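Local atomic coordinates of type VI secretion system-associated protein TagF (PDB entry 2QNU), a protein that probably acts as an accessory factor that helps regulate the type VI secretion system of Pseudomonas aeruginosa. Residues A47-D50 against A51-S55; L94-A97 against N98-L101. All blocks are in the same frame, centred on the assembly; numbering follows the deposited sequence.

Overall arrangement
Read from the N terminus, the chain runs through the long helix 23-44 and reaches interaction 1 in the short helix 48-53, before strand 58-62 enters the antiparallel sheet. Interaction 2 follows where strand 89-95 leaves that sheet and turns toward helix 101-105. Each contact joins consecutive residues, so the first spans successive helical turns and the second a single tight turn. The two are in series, neither nesting nor crossing, and lie on opposite sides of the chain's centre with nearest atoms about 20 Å apart. Interaction 1 sets a helix against helices 23-44 and 209-212; interaction 2 links the sheet to the helix that follows.

Interaction 1 of 2, residues A47-D50 against A51-S55; sequences AWLD and AYLTS
Trp48 and Tyr52 stack one turn apart on the short helix 48-53, an i/i+4 aromatic pair that illustrates how a helix can set two flat groups side by side. The six-membered ring of Trp48 and the ring of Tyr52 make an offset stack, with centroids 4.6 Å apart and planes inclined by 19°. The tyrosine lies over the benzo part of the indole: Trp48 CZ2 comes within 3.6 Å of Tyr52 CD2, and CH2 hangs over the Tyr52 face near its rim. Tyr52 CB adds a CH-pi contact, 3.9 Å from the centroid of the same Trp48 ring and almost straight above it. Both side chains carry CG opposite the backbone N (chi1 -179° and 176°), which sends them in the same direction. The tyrosine's far end is fixed by a hydrogen bond from OH to Ser79 O, while the indole packs on Met37 and Gln41 of helix 23-44.

Beneath the rings, Tyr52 N donates to Trp48 O at 2.9 Å, the i/i+4 helical bond between the same two residues. Ala51 fits closely against the preceding turn: its CB lies 3.4 Å from Trp48 O, and its N makes a weak bond to Ala47 O. The same small methyl packs on Leu211 and Thr212 of helix 209-212. Farther round the helix, Leu49 CG meets Leu53 CD2 at 3.5 Å.

Asp50 takes part mainly through its carbonyl oxygen, a double acceptor where the chain leaves helical geometry at Thr54. The amide of Thr54 bonds this oxygen only weakly, and the hydroxyl adds a second, shorter bond to it. With OG1 turned back toward the preceding turn, Thr54 OG1 donates to Asp50 O at 2.9 Å, lying in the plane of that carbonyl.

Interaction 2 of 2, residues L94-A97 against N98-L101; sequences LLPA and NADL
Pro96 O accepts a hydrogen bond from Ala99 N at 2.8 Å, closing a type I beta turn in which Ala97 and Asn98 occupy the two central positions. The amide stands well above the carbonyl plane, and the N-H points at the oxygen with an angle of 152°.

Flanking this bond is an apolar side of the turn. Leu95 CB lies 3.8 Å from Ala99 CB, and the methyl Leu95 CD1 meets Leu101 CD2 at 3.9 Å, the two leucine side chains slanting across one another. Leu101 continues inward onto Cys177 of helix 165-177. Asn98 goes the other way: its chi1 of 69° brings OD1 back toward the proline, to 3.1 Å from Pro96 CB.

The turn thus carries the chain from strand 89-95, whose Leu95 is still paired through its backbone with Ala71, into helix 101-105, where Asp100 OD1 caps the N terminus through weak bonds to Gly102 N and Gly103 N. Across the turn, one backbone hydrogen bond sets the reversal, while Leu95 meets Ala99 through CB and Leu101 through CD1 along an apolar side, leaving the polar Asn98 on the exposed part of the bend.

Interaction 1 of 2, residues A47-D50 against A51-S55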
ATOM      1  N   ALA B  47      25.593 -20.237  17.065  1.00 39.42           N
ATOM      2  CA  ALA B  47      25.274 -20.041  15.650  1.00 39.70           C
ATOM      3  C   ALA B  47      25.225 -18.583  15.189  1.00 39.74           C
ATOM      4  O   ALA B  47      25.092 -18.328  13.990  1.00 39.80           O
ATOM      5  CB  ALA B  47      23.940 -20.721  15.337  1.00 39.98           C
ATOM      6  N   TRP B  48      25.312 -17.638  16.126  1.00 39.31           N
ATOM      7  CA  TRP B  48      25.069 -16.221  15.800  1.00 38.60           C
ATOM      8  C   TRP B  48      26.071 -15.671  14.780  1.00 38.75           C
ATOM      9  O   TRP B  48      25.685 -14.996  13.784  1.00 38.11           O
ATOM     10  CB  TRP B  48      25.133 -15.356  17.071  1.00 38.33           C
ATOM     11  CG  TRP B  48      24.867 -13.915  16.730  1.00 37.06           C
ATOM     12  CD1 TRP B  48      23.627 -13.342  16.518  1.00 37.90           C
ATOM     13  CD2 TRP B  48      25.818 -12.872  16.531  1.00 38.03           C
ATOM     14  NE1 TRP B  48      23.777 -12.021  16.167  1.00 38.25           N
ATOM     15  CE2 TRP B  48      25.096 -11.698  16.181  1.00 36.97           C
ATOM     16  CE3 TRP B  48      27.204 -12.796  16.607  1.00 38.22           C
ATOM     17  CZ2 TRP B  48      25.719 -10.496  15.919  1.00 38.74           C
ATOM     18  CZ3 TRP B  48      27.819 -11.573  16.321  1.00 38.33           C
ATOM     19  CH2 TRP B  48      27.077 -10.453  15.993  1.00 37.48           C
ATOM     20  N   LEU B  49      27.367 -15.912  15.036  1.00 37.94           N
ATOM     21  CA  LEU B  49      28.428 -15.216  14.313  1.00 38.22           C
ATOM     22  C   LEU B  49      28.494 -15.598  12.835  1.00 37.85           C
ATOM     23  O   LEU B  49      28.627 -14.742  11.960  1.00 36.85           O
ATOM     24  CB  LEU B  49      29.753 -15.404  15.011  1.00 39.13           C
ATOM     25  CG  LEU B  49      30.941 -14.773  14.325  1.00 38.36           C
ATOM     26  CD1 LEU B  49      30.856 -13.263  14.277  1.00 41.03           C
ATOM     27  CD2 LEU B  49      32.217 -15.243  15.038  1.00 39.74           C
ATOM     28  N   ASP B  50      28.264 -16.869  12.577  1.00 37.86           N
ATOM     29  CA  ASP B  50      28.154 -17.393  11.223  1.00 39.41           C
ATOM     30  C   ASP B  50      27.007 -16.817  10.442  1.00 39.27           C
ATOM     31  O   ASP B  50      27.145 -16.461   9.247  1.00 40.65           O
ATOM     32  CB  ASP B  50      27.966 -18.912  11.301  1.00 38.96           C
ATOM     33  CG  ASP B  50      29.244 -19.644  11.823  1.00 43.43           C
ATOM     34  OD1 ASP B  50      30.301 -18.986  12.063  1.00 43.51           O
ATOM     35  OD2 ASP B  50      29.176 -20.886  12.037  1.00 46.77           O
ATOM     36  N   ALA B  51      25.858 -16.736  11.104  1.00 37.63           N
ATOM     37  CA  ALA B  51      24.659 -16.088  10.492  1.00 37.65           C
ATOM     38  C   ALA B  51      24.880 -14.615  10.149  1.00 36.19           C
ATOM     39  O   ALA B  51      24.575 -14.167   9.018  1.00 37.93           O
ATOM     40  CB  ALA B  51      23.464 -16.232  11.460  1.00 36.74           C
ATOM     41  N   TYR B  52      25.375 -13.873  11.128  1.00 36.15           N
ATOM     42  CA  TYR B  52      25.657 -12.447  11.039  1.00 37.00           C
ATOM     43  C   TYR B  52      26.626 -12.111   9.879  1.00 38.25           C
ATOM     44  O   TYR B  52      26.361 -11.222   9.044  1.00 39.20           O
ATOM     45  CB  TYR B  52      26.251 -11.957  12.351  1.00 35.42           C
ATOM     46  CG  TYR B  52      26.692 -10.464  12.398  1.00 36.24           C
ATOM     47  CD1 TYR B  52      28.058 -10.105  12.392  1.00 36.72           C
ATOM     48  CD2 TYR B  52      25.756  -9.421  12.480  1.00 38.23           C
ATOM     49  CE1 TYR B  52      28.483  -8.764  12.469  1.00 34.80           C
ATOM     50  CE2 TYR B  52      26.174  -8.081  12.550  1.00 37.31           C
ATOM     51  CZ  TYR B  52      27.532  -7.761  12.554  1.00 36.31           C
ATOM     52  OH  TYR B  52      27.934  -6.471  12.666  1.00 36.61           O
ATOM     53  N   LEU B  53      27.743 -12.818   9.871  1.00 38.12           N
ATOM     54  CA  LEU B  53      28.841 -12.588   8.886  1.00 38.88           C
ATOM     55  C   LEU B  53      28.435 -12.816   7.471  1.00 38.33           C
ATOM     56  O   LEU B  53      28.949 -12.141   6.576  1.00 39.27           O
ATOM     57  CB  LEU B  53      29.955 -13.530   9.195  1.00 38.14           C
ATOM     58  CG  LEU B  53      31.084 -13.044  10.067  1.00 41.70           C
ATOM     59  CD1 LEU B  53      30.875 -11.849  10.903  1.00 41.08           C
ATOM     60  CD2 LEU B  53      31.553 -14.233  10.880  1.00 43.58           C
ATOM     61  N   THR B  54      27.505 -13.734   7.237  1.00 37.75           N
ATOM     62  CA  THR B  54      27.103 -14.006   5.876  1.00 38.95           C
ATOM     63  C   THR B  54      25.719 -13.508   5.513  1.00 38.26           C
ATOM     64  O   THR B  54      25.161 -13.963   4.503  1.00 38.18           O
ATOM     65  CB  THR B  54      27.098 -15.499   5.628  1.00 39.66           C
ATOM     66  OG1 THR B  54      26.200 -16.099   6.574  1.00 42.31           O
ATOM     67  CG2 THR B  54      28.520 -16.078   5.791  1.00 42.38           C
ATOM     68  N   SER B  55      25.124 -12.671   6.379  1.00 38.28           N
ATOM     69  CA  SER B  55      23.789 -12.188   6.208  1.00 36.36           C
ATOM     70  C   SER B  55      23.789 -11.064   5.147  1.00 36.91           C
ATOM     71  O   SER B  55      24.832 -10.443   4.881  1.00 35.29           O
ATOM     72  CB  SER B  55      23.236 -11.662   7.534  1.00 37.45           C
ATOM     73  OG  SER B  55      24.058 -10.636   8.044  1.00 36.85           O
TER

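Interaction 2 of 2, residues L94-A97 against N98-L101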
ATOM      1  N   LEU B  94      18.272  11.019   5.494  1.00 40.66           N
ATOM      2  CA  LEU B  94      17.081  11.510   6.160  1.00 41.88           C
ATOM      3  C   LEU B  94      16.206  12.337   5.210  1.00 41.84           C
ATOM      4  O   LEU B  94      16.681  13.207   4.603  1.00 39.83           O
ATOM      5  CB  LEU B  94      17.501  12.367   7.327  1.00 42.07           C
ATOM      6  CG  LEU B  94      17.335  11.717   8.693  1.00 45.08           C
ATOM      7  CD1 LEU B  94      18.534  10.901   9.029  1.00 47.97           C
ATOM      8  CD2 LEU B  94      17.089  12.833   9.750  1.00 43.59           C
ATOM      9  N   LEU B  95      14.938  12.022   5.077  1.00 42.61           N
ATOM     10  CA  LEU B  95      14.079  12.725   4.137  1.00 43.74           C
ATOM     11  C   LEU B  95      12.996  13.524   4.892  1.00 44.05           C
ATOM     12  O   LEU B  95      12.702  13.244   6.082  1.00 44.52           O
ATOM     13  CB  LEU B  95      13.395  11.730   3.210  1.00 44.09           C
ATOM     14  CG  LEU B  95      14.299  10.859   2.339  1.00 47.16           C
ATOM     15  CD1 LEU B  95      13.591   9.554   2.052  1.00 48.27           C
ATOM     16  CD2 LEU B  95      14.663  11.625   1.053  1.00 49.48           C
ATOM     17  N   PRO B  96      12.392  14.516   4.215  1.00 44.89           N
ATOM     18  CA  PRO B  96      11.238  15.209   4.816  1.00 45.20           C
ATOM     19  C   PRO B  96      10.148  14.238   5.246  1.00 45.88           C
ATOM     20  O   PRO B  96       9.907  13.219   4.562  1.00 46.53           O
ATOM     21  CB  PRO B  96      10.739  16.082   3.671  1.00 44.91           C
ATOM     22  CG  PRO B  96      11.981  16.388   2.908  1.00 45.37           C
ATOM     23  CD  PRO B  96      12.736  15.103   2.907  1.00 44.70           C
ATOM     24  N   ALA B  97       9.491  14.540   6.353  1.00 45.99           N
ATOM     25  CA  ALA B  97       8.415  13.692   6.820  1.00 47.45           C
ATOM     26  C   ALA B  97       7.299  13.525   5.766  1.00 47.89           C
ATOM     27  O   ALA B  97       6.494  12.601   5.867  1.00 48.78           O
ATOM     28  CB  ALA B  97       7.845  14.230   8.127  1.00 47.63           C
ATOM     29  N   ASN B  98       7.260  14.379   4.750  1.00 47.41           N
ATOM     30  CA  ASN B  98       6.295  14.176   3.684  1.00 47.85           C
ATOM     31  C   ASN B  98       6.840  13.568   2.421  1.00 48.00           C
ATOM     32  O   ASN B  98       6.213  13.723   1.380  1.00 48.71           O
ATOM     33  CB  ASN B  98       5.652  15.511   3.301  1.00 49.25           C
ATOM     34  CG  ASN B  98       6.619  16.436   2.622  1.00 49.99           C
ATOM     35  OD1 ASN B  98       7.804  16.169   2.583  1.00 51.58           O
ATOM     36  ND2 ASN B  98       6.115  17.542   2.093  1.00 55.10           N
ATOM     37  N   ALA B  99       8.013  12.920   2.462  1.00 47.38           N
ATOM     38  CA  ALA B  99       8.593  12.385   1.227  1.00 46.73           C
ATOM     39  C   ALA B  99       7.871  11.114   0.811  1.00 46.29           C
ATOM     40  O   ALA B  99       7.271  10.463   1.656  1.00 44.98           O
ATOM     41  CB  ALA B  99      10.076  12.123   1.405  1.00 47.81           C
ATOM     42  N   ASP B 100       7.915  10.805  -0.489  1.00 46.05           N
ATOM     43  CA  ASP B 100       7.234   9.647  -1.077  1.00 44.87           C
ATOM     44  C   ASP B 100       8.113   8.374  -1.052  1.00 43.33           C
ATOM     45  O   ASP B 100       8.839   8.038  -1.991  1.00 41.48           O
ATOM     46  CB  ASP B 100       6.766   9.998  -2.490  1.00 45.58           C
ATOM     47  CG  ASP B 100       6.316   8.774  -3.320  1.00 48.89           C
ATOM     48  OD1 ASP B 100       5.528   7.914  -2.843  1.00 52.10           O
ATOM     49  OD2 ASP B 100       6.748   8.718  -4.516  1.00 56.93           O
ATOM     50  N   LEU B 101       7.987   7.653   0.050  1.00 41.55           N
ATOM     51  CA  LEU B 101       8.672   6.404   0.241  1.00 40.34           C
ATOM     52  C   LEU B 101       8.243   5.311  -0.726  1.00 40.75           C
ATOM     53  O   LEU B 101       9.003   4.330  -0.961  1.00 38.46           O
ATOM     54  CB  LEU B 101       8.493   5.972   1.662  1.00 39.56           C
ATOM     55  CG  LEU B 101       9.106   6.882   2.698  1.00 40.84           C
ATOM     56  CD1 LEU B 101       8.940   6.231   4.061  1.00 44.49           C
ATOM     57  CD2 LEU B 101      10.575   7.161   2.389  1.00 43.63           C
TER